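Local coordinates for Peptidase_M23 domain-containing protein (Enterococcus faecalis, PDB 6SMK) that probably cleaves peptide bonds of the bacterial cell wall as the zinc-dependent M23 peptidase domain of the prophage-encoded peptidoglycan hydrolase EnpA, at residues G9-R14 with T38-P43. The protein carries 1 engineered substitution. Residues are numbered along the deposited sequence; the frame is centred on the assembly and turned at random.
Sequences GSPFVR and TGTPIP
Phe12 packs against strand 41-43 and the loop just before it, making a small apolar surface contact between the N-terminal arm of this M23 domain and an outer part of its antiparallel sheet. Its CG stands anti to its own carbonyl carbon (chi1 -65°), which sends the ring across to the other segment with CZ leading. There Pro41 O lies at the ring edge, near its plane, 3.4 Å from Phe12 CZ, an arrangement consistent with a weak attraction between the C-H edge and the oxygen. Methyl and methylene groups close in obliquely around the same end of the ring: Thr40 CG2 is 3.8 Å from Phe12 CZ, while the Ile42 side chain crosses that of Phe12 at about a right angle, with CD1 3.8 Å from Phe12 CE1. Ile42, the buried residue of the contact, suits its place as a branched apolar side chain that also touches Val99 and Val110. The Pro43 side chain points back against that of Phe12, its CD 3.8 Å from Phe12 CE2. A flat, broad side chain can meet all these partners at once.

Thr40 suits its place because it has two different branches. CG2, anti to the backbone N, serves the apolar side and also reaches toward the Pro11 ring, 4.0 Å from Pro11 CG, whereas OG1 is hydrogen-bonded to Pro37 O. Pro11 follows a cis peptide bond, which proline accommodates more readily than other residues.

Strand 41-43 pairs with strand 95-99, whose Val99 touches Phe12 and Thr40; Val110 of strand 109-116 and Tyr34 of strand 28-35 also touch the phenyl ring, placing it beside the strands that carry the zinc ligands His29, Asp33 and His111.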
ATOM      1  N   GLY A   9       2.109  -6.905  10.853  1.00 76.87           N
ATOM      2  CA  GLY A   9       2.769  -7.776  11.793  1.00 80.67           C
ATOM      3  C   GLY A   9       3.656  -8.756  11.078  1.00 71.47           C
ATOM      4  O   GLY A   9       4.187  -8.481   9.999  1.00 90.08           O
ATOM      5  N   SER A  10       3.798  -9.925  11.675  1.00 67.10           N
ATOM      6  CA  SER A  10       4.518 -10.991  11.016  1.00 72.01           C
ATOM      7  C   SER A  10       3.658 -11.578   9.899  1.00 74.37           C
ATOM      8  O   SER A  10       2.429 -11.521   9.959  1.00 89.25           O
ATOM      9  CB  SER A  10       4.896 -12.058  12.028  1.00 87.57           C
ATOM     10  OG  SER A  10       5.805 -11.525  12.963  1.00110.65           O
ATOM     11  N   PRO A  11       4.276 -12.099   8.832  1.00 82.63           N
ATOM     12  CA  PRO A  11       5.702 -12.165   8.536  1.00 74.27           C
ATOM     13  C   PRO A  11       6.194 -10.968   7.758  1.00 72.71           C
ATOM     14  O   PRO A  11       7.285 -11.036   7.189  1.00 80.30           O
ATOM     15  CB  PRO A  11       5.799 -13.409   7.673  1.00 71.58           C
ATOM     16  CG  PRO A  11       4.536 -13.358   6.869  1.00 65.03           C
ATOM     17  CD  PRO A  11       3.491 -12.722   7.753  1.00 79.87           C
ATOM     18  N   PHE A  12       5.394  -9.905   7.695  1.00 79.79           N
ATOM     19  CA  PHE A  12       5.803  -8.717   6.951  1.00 84.38           C
ATOM     20  C   PHE A  12       7.014  -8.081   7.614  1.00 78.79           C
ATOM     21  O   PHE A  12       7.011  -7.824   8.819  1.00 76.94           O
ATOM     22  CB  PHE A  12       4.659  -7.699   6.869  1.00 65.15           C
ATOM     23  CG  PHE A  12       3.472  -8.178   6.085  1.00 57.58           C
ATOM     24  CD1 PHE A  12       3.412  -8.014   4.726  1.00 57.98           C
ATOM     25  CD2 PHE A  12       2.423  -8.798   6.713  1.00 68.55           C
ATOM     26  CE1 PHE A  12       2.326  -8.461   4.018  1.00 62.75           C
ATOM     27  CE2 PHE A  12       1.336  -9.241   6.005  1.00 73.73           C
ATOM     28  CZ  PHE A  12       1.285  -9.074   4.665  1.00 65.25           C
ATOM     29  N   VAL A  13       8.055  -7.827   6.831  1.00 74.08           N
ATOM     30  CA  VAL A  13       9.233  -7.142   7.344  1.00 89.75           C
ATOM     31  C   VAL A  13       9.542  -5.940   6.460  1.00 90.55           C
ATOM     32  O   VAL A  13       9.668  -6.072   5.238  1.00 95.34           O
ATOM     33  CB  VAL A  13      10.459  -8.071   7.473  1.00 74.71           C
ATOM     34  CG1 VAL A  13      10.687  -8.852   6.210  1.00 90.07           C
ATOM     35  CG2 VAL A  13      11.676  -7.257   7.818  1.00 73.28           C
ATOM     36  N   ARG A  14       9.646  -4.773   7.098  1.00 86.92           N
ATOM     37  CA  ARG A  14       9.930  -3.506   6.439  1.00 77.03           C
ATOM     38  C   ARG A  14      11.327  -3.505   5.846  1.00 82.63           C
ATOM     39  O   ARG A  14      12.297  -3.881   6.517  1.00 97.70           O
ATOM     40  CB  ARG A  14       9.800  -2.384   7.462  1.00 75.41           C
ATOM     41  CG  ARG A  14       9.862  -0.993   6.954  1.00 75.82           C
ATOM     42  CD  ARG A  14       8.994  -0.153   7.868  1.00 79.15           C
ATOM     43  NE  ARG A  14       9.269   1.274   7.789  1.00 85.65           N
ATOM     44  CZ  ARG A  14       8.417   2.198   8.203  1.00 83.81           C
ATOM     45  NH1 ARG A  14       7.249   1.837   8.716  1.00 77.73           N
ATOM     46  NH2 ARG A  14       8.728   3.478   8.094  1.00 92.29           N
ATOM     47  N   THR A  38       5.248 -14.346  -1.625  1.00 72.59           N
ATOM     48  CA  THR A  38       4.043 -14.232  -2.437  1.00 79.40           C
ATOM     49  C   THR A  38       2.972 -15.136  -1.835  1.00 77.56           C
ATOM     50  O   THR A  38       3.268 -16.228  -1.338  1.00 74.97           O
ATOM     51  CB  THR A  38       4.297 -14.598  -3.910  1.00 77.65           C
ATOM     52  OG1 THR A  38       4.600 -15.987  -4.005  1.00105.86           O
ATOM     53  CG2 THR A  38       5.458 -13.816  -4.493  1.00 74.62           C
ATOM     54  N   GLY A  39       1.741 -14.648  -1.811  1.00 76.17           N
ATOM     55  CA  GLY A  39       0.630 -15.401  -1.298  1.00 72.37           C
ATOM     56  C   GLY A  39       0.261 -15.062   0.129  1.00 67.89           C
ATOM     57  O   GLY A  39      -0.848 -15.392   0.580  1.00 72.57           O
ATOM     58  N   THR A  40       1.180 -14.430   0.848  1.00 67.86           N
ATOM     59  CA  THR A  40       0.865 -13.917   2.163  1.00 64.12           C
ATOM     60  C   THR A  40      -0.326 -12.976   2.072  1.00 62.96           C
ATOM     61  O   THR A  40      -0.331 -12.059   1.263  1.00 75.13           O
ATOM     62  CB  THR A  40       2.045 -13.197   2.767  1.00 66.05           C
ATOM     63  OG1 THR A  40       3.215 -14.054   2.751  1.00 83.77           O
ATOM     64  CG2 THR A  40       1.706 -12.778   4.172  1.00 63.31           C
ATOM     65  N   PRO A  41      -1.361 -13.207   2.861  1.00 67.13           N
ATOM     66  CA  PRO A  41      -2.527 -12.319   2.857  1.00 79.07           C
ATOM     67  C   PRO A  41      -2.223 -10.971   3.490  1.00 81.19           C
ATOM     68  O   PRO A  41      -1.617 -10.882   4.556  1.00 61.15           O
ATOM     69  CB  PRO A  41      -3.539 -13.107   3.679  1.00 65.41           C
ATOM     70  CG  PRO A  41      -2.721 -14.033   4.530  1.00 59.97           C
ATOM     71  CD  PRO A  41      -1.545 -14.390   3.719  1.00 59.68           C
ATOM     72  N   ILE A  42      -2.688  -9.919   2.817  1.00 80.55           N
ATOM     73  CA  ILE A  42      -2.472  -8.539   3.248  1.00 69.64           C
ATOM     74  C   ILE A  42      -3.669  -8.113   4.091  1.00 70.03           C
ATOM     75  O   ILE A  42      -4.751  -7.886   3.530  1.00 78.27           O
ATOM     76  CB  ILE A  42      -2.371  -7.582   2.054  1.00 75.69           C
ATOM     77  CG1 ILE A  42      -1.229  -7.939   1.097  1.00 69.61           C
ATOM     78  CG2 ILE A  42      -2.317  -6.147   2.535  1.00 87.16           C
ATOM     79  CD1 ILE A  42      -0.006  -7.173   1.321  1.00 91.16           C
ATOM     80  N   PRO A  43      -3.510  -7.897   5.392  1.00 67.59           N
ATOM     81  CA  PRO A  43      -4.626  -7.368   6.179  1.00 69.45           C
ATOM     82  C   PRO A  43      -4.640  -5.846   6.159  1.00 78.37           C
ATOM     83  O   PRO A  43      -3.606  -5.184   6.278  1.00 77.35           O
ATOM     84  CB  PRO A  43      -4.339  -7.925   7.576  1.00 62.22           C
ATOM     85  CG  PRO A  43      -2.849  -8.085   7.619  1.00 57.09           C
ATOM     86  CD  PRO A  43      -2.379  -8.314   6.230  1.00 63.07           C
TER